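Local coordinates for protein tumor necrosis factor receptor superfamily member 11B (Mus musculus, PDB 4E4D) that acts as a secreted decoy receptor for TNFSF11 (RANKL) and so restrains osteoclast formation, its cysteine-rich repeats being the part in this chain, at residues H32-V35 with R36-T39; V65-E68 with L69-V72. All coordinates share one frame; numbering follows the deposited sequence.

Contact 1: H32-V35 with R36-T39; sequences HCTV and RRKT
Thr34 OG1 accepts Arg37 N and, more weakly and doubtfully, Arg36 N, all in one tight turn. Arg37 N donates to Thr34 OG1 at 2.8 Å with an N-H...O angle of 150°. The arrangement resembles an ST turn, though the Arg36 bond that would define it is weak and its nitrogen is less surely placed. The Arg37 bond closes the loop between strands 27-31 and 40-43 in the first cysteine-rich repeat. The chi1 of Thr34, 65°, sets OG1 between the backbone N and the carbonyl carbon, and from there it reaches forward over the turn. Arg37 CB comes to 3.4 Å from Thr34 OG1. The Arg36 guanidinium lies oblique to that oxygen, with Arg36 NH1 4.2 Å from Thr34 OG1, while Arg37 CG sits over one of its faces, toward the rim. A weak bond from Thr34 N to Arg37 O, 3.0 Å long, joins the two arms behind the turn. Further back Cys33 and Thr39 are buried. Cys33 is tied to Cys20 by a disulfide, and Thr39 OG1 is hydrogen-bonded to Asp21 O. Thr39 OG1 also lies 3.5 Å from Cys33 CB.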
loop_
_atom_site.group_PDB
_atom_site.type_symbol
_atom_site.label_atom_id
_atom_site.label_comp_id
_atom_site.label_asym_id
_atom_site.label_seq_id
_atom_site.Cartn_x
_atom_site.Cartn_y
_atom_site.Cartn_z
ATOM N N HIS B 32 -22.422 -32.545 5.001
ATOM C CA HIS B 32 -23.369 -32.300 6.080
ATOM C C HIS B 32 -24.122 -33.567 6.448
ATOM O O HIS B 32 -24.174 -34.521 5.672
ATOM C CB HIS B 32 -24.376 -31.231 5.667
ATOM C CG HIS B 32 -23.782 -29.866 5.521
ATOM N ND1 HIS B 32 -23.869 -28.909 6.507
ATOM C CD2 HIS B 32 -23.090 -29.299 4.505
ATOM C CE1 HIS B 32 -23.258 -27.808 6.106
ATOM N NE2 HIS B 32 -22.776 -28.018 4.894
ATOM N N CYS B 33 -24.718 -33.566 7.633
ATOM C CA CYS B 33 -25.514 -34.696 8.074
ATOM C C CYS B 33 -26.823 -34.750 7.303
ATOM O O CYS B 33 -27.531 -33.749 7.191
ATOM C CB CYS B 33 -25.813 -34.585 9.565
ATOM S SG CYS B 33 -26.736 -33.097 10.011
ATOM N N THR B 34 -27.139 -35.923 6.769
ATOM C CA THR B 34 -28.420 -36.136 6.115
ATOM C C THR B 34 -29.328 -36.898 7.067
ATOM O O THR B 34 -28.871 -37.439 8.073
ATOM C CB THR B 34 -28.266 -36.930 4.804
ATOM O OG1 THR B 34 -27.802 -38.255 5.090
ATOM C CG2 THR B 34 -27.283 -36.237 3.875
ATOM N N VAL B 35 -30.618 -36.933 6.754
ATOM C CA VAL B 35 -31.573 -37.674 7.566
ATOM C C VAL B 35 -31.096 -39.110 7.764
ATOM O O VAL B 35 -31.458 -39.768 8.740
ATOM C CB VAL B 35 -32.969 -37.688 6.916
ATOM C CG1 VAL B 35 -32.920 -38.393 5.569
ATOM C CG2 VAL B 35 -33.983 -38.351 7.839
ATOM N N ARG B 36 -30.271 -39.587 6.836
ATOM C CA ARG B 36 -29.811 -40.969 6.852
ATOM C C ARG B 36 -28.411 -41.107 7.453
ATOM O O ARG B 36 -28.126 -42.077 8.156
ATOM C CB ARG B 36 -29.818 -41.530 5.429
ATOM C CG ARG B 36 -29.928 -43.044 5.349
ATOM C CD ARG B 36 -29.896 -43.535 3.905
ATOM N NE ARG B 36 -28.562 -43.429 3.313
ATOM C CZ ARG B 36 -28.102 -42.373 2.645
ATOM N NH1 ARG B 36 -28.860 -41.296 2.464
ATOM N NH2 ARG B 36 -26.871 -42.391 2.154
ATOM N N ARG B 37 -27.542 -40.137 7.178
ATOM C CA ARG B 37 -26.147 -40.221 7.607
ATOM C C ARG B 37 -25.764 -39.156 8.629
ATOM O O ARG B 37 -26.347 -38.073 8.672
ATOM C CB ARG B 37 -25.210 -40.109 6.404
ATOM C CG ARG B 37 -25.354 -41.233 5.398
ATOM C CD ARG B 37 -24.164 -41.273 4.461
ATOM N NE ARG B 37 -22.928 -41.581 5.177
ATOM C CZ ARG B 37 -21.720 -41.579 4.625
ATOM N NH1 ARG B 37 -21.570 -41.281 3.342
ATOM N NH2 ARG B 37 -20.656 -41.872 5.362
ATOM N N LYS B 38 -24.764 -39.482 9.442
ATOM C CA LYS B 38 -24.214 -38.553 10.419
ATOM C C LYS B 38 -23.205 -37.644 9.725
ATOM O O LYS B 38 -22.704 -37.976 8.652
ATOM C CB LYS B 38 -23.539 -39.335 11.548
ATOM C CG LYS B 38 -23.032 -38.485 12.702
ATOM C CD LYS B 38 -22.393 -39.353 13.779
ATOM C CE LYS B 38 -21.876 -38.519 14.941
ATOM N NZ LYS B 38 -21.265 -39.361 16.007
ATOM N N THR B 39 -22.908 -36.501 10.335
ATOM C CA THR B 39 -21.963 -35.554 9.750
ATOM C C THR B 39 -20.678 -36.265 9.348
ATOM O O THR B 39 -20.040 -36.923 10.170
ATOM C CB THR B 39 -21.613 -34.415 10.730
ATOM O OG1 THR B 39 -22.775 -33.616 10.979
ATOM C CG2 THR B 39 -20.516 -33.530 10.155
#

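Contact 2: V65-E68 with L69-V72; sequences VCKE and LQSV
The flat carboxamide of Gln70 turns its OE1 back to the backbone of Lys67, and the Lys67 side chain runs beside it in the same direction. The two residues are the ends of a type I beta turn, which leads into strand 70-74 of the second cysteine-rich repeat. Lys67 N donates to Gln70 OE1 at 2.9 Å in a nearly straight bond, 167° at the hydrogen. The donor is tilted 25° from the carbonyl plane of the amide. The aliphatic part of Lys67 flanks the group, with Lys67 CD 3.8 Å from Gln70 CD. The backbone bond of the turn, Gln70 N to Lys67 O, is weak at 3.4 Å, and the amide closes the same turn a second time. Gln70 has CG beside its own N (chi1 -79°) and an extended chain beyond, which carries OE1 to the other arm. With an alanine here, Lys67 N is likely to lose this acceptor, and a gap would probably open where the Gln70 side chain touches Leu92 and Cys97. Around the turn, the Glu68 carboxylate leads away to a salt bridge with a basic side chain of another protein's chain, probably the ligand. Leu69 packs on an aromatic side chain of that chain. Just before the turn, Cys66, joined by a disulfide to Cys84, sets its SG 3.6 Å from Val72 CG2.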
loop_
_atom_site.group_PDB
_atom_site.type_symbol
_atom_site.label_atom_id
_atom_site.label_comp_id
_atom_site.label_asym_id
_atom_site.label_seq_id
_atom_site.Cartn_x
_atom_site.Cartn_y
_atom_site.Cartn_z
ATOM N N VAL B 65 5.825 -19.416 9.082
ATOM C CA VAL B 65 7.128 -20.043 9.240
ATOM C C VAL B 65 7.875 -19.362 10.382
ATOM O O VAL B 65 7.681 -18.172 10.633
ATOM C CB VAL B 65 7.961 -19.916 7.950
ATOM C CG1 VAL B 65 9.375 -20.439 8.163
ATOM C CG2 VAL B 65 7.279 -20.647 6.803
ATOM N N CYS B 66 8.725 -20.117 11.074
ATOM C CA CYS B 66 9.517 -19.568 12.171
ATOM C C CYS B 66 10.579 -18.600 11.655
ATOM O O CYS B 66 11.254 -18.876 10.664
ATOM C CB CYS B 66 10.182 -20.693 12.966
ATOM S SG CYS B 66 9.032 -21.715 13.921
ATOM N N LYS B 67 10.723 -17.468 12.338
ATOM C CA LYS B 67 11.671 -16.435 11.932
ATOM C C LYS B 67 13.125 -16.859 12.172
ATOM O O LYS B 67 13.393 -17.995 12.561
ATOM C CB LYS B 67 11.370 -15.121 12.663
ATOM C CG LYS B 67 10.125 -14.397 12.164
ATOM C CD LYS B 67 8.849 -15.004 12.723
ATOM C CE LYS B 67 7.630 -14.180 12.345
ATOM N NZ LYS B 67 7.355 -14.214 10.880
ATOM N N GLU B 68 14.053 -15.933 11.941
ATOM C CA GLU B 68 15.485 -16.231 11.970
ATOM C C GLU B 68 15.970 -16.733 13.326
ATOM O O GLU B 68 16.583 -17.798 13.419
ATOM C CB GLU B 68 16.295 -14.992 11.576
ATOM C CG GLU B 68 16.108 -14.547 10.132
ATOM C CD GLU B 68 14.791 -13.834 9.899
ATOM O OE1 GLU B 68 14.388 -13.026 10.762
ATOM O OE2 GLU B 68 14.155 -14.086 8.854
ATOM N N LEU B 69 15.712 -15.957 14.373
ATOM C CA LEU B 69 16.193 -16.300 15.707
ATOM C C LEU B 69 15.102 -16.977 16.527
ATOM O O LEU B 69 14.973 -16.734 17.727
ATOM C CB LEU B 69 16.691 -15.049 16.431
ATOM C CG LEU B 69 17.718 -14.205 15.673
ATOM C CD1 LEU B 69 18.306 -13.143 16.588
ATOM C CD2 LEU B 69 18.817 -15.077 15.083
ATOM N N GLN B 70 14.318 -17.826 15.871
ATOM C CA GLN B 70 13.252 -18.557 16.542
ATOM C C GLN B 70 13.475 -20.060 16.455
ATOM O O GLN B 70 14.166 -20.548 15.562
ATOM C CB GLN B 70 11.892 -18.206 15.932
ATOM C CG GLN B 70 11.323 -16.880 16.399
ATOM C CD GLN B 70 9.880 -16.686 15.977
ATOM O OE1 GLN B 70 9.465 -17.141 14.910
ATOM N NE2 GLN B 70 9.104 -16.015 16.819
ATOM N N SER B 71 12.883 -20.785 17.396
ATOM C CA SER B 71 12.908 -22.239 17.383
ATOM C C SER B 71 11.478 -22.757 17.335
ATOM O O SER B 71 10.539 -22.041 17.678
ATOM C CB SER B 71 13.606 -22.772 18.632
ATOM O OG SER B 71 12.845 -22.491 19.793
ATOM N N VAL B 72 11.317 -24.004 16.909
ATOM C CA VAL B 72 10.008 -24.641 16.911
ATOM C C VAL B 72 9.761 -25.304 18.261
ATOM O O VAL B 72 10.297 -26.376 18.540
ATOM C CB VAL B 72 9.893 -25.704 15.802
ATOM C CG1 VAL B 72 8.533 -26.388 15.855
ATOM C CG2 VAL B 72 10.124 -25.075 14.436
#

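Contacts 1 and 2 lie in series along an elongated chain of cysteine-rich repeats, the former in the first repeat and the latter in the second. Their centres are 43 Å apart, and their nearest atoms are about 30 Å apart, so they do not touch. Both are tight turns closed by a side-chain oxygen that accepts backbone N-H, and each holds one half of a disulfide. Their surroundings differ. The centre of contact 1 lies about 34 Å from the centre of the chain, and no other protein chain of the assembly touches it. The centre of contact 2 lies about 13 Å from the centre of the chain. It meets the chain of another protein, consistent with a place in the ligand-binding surface.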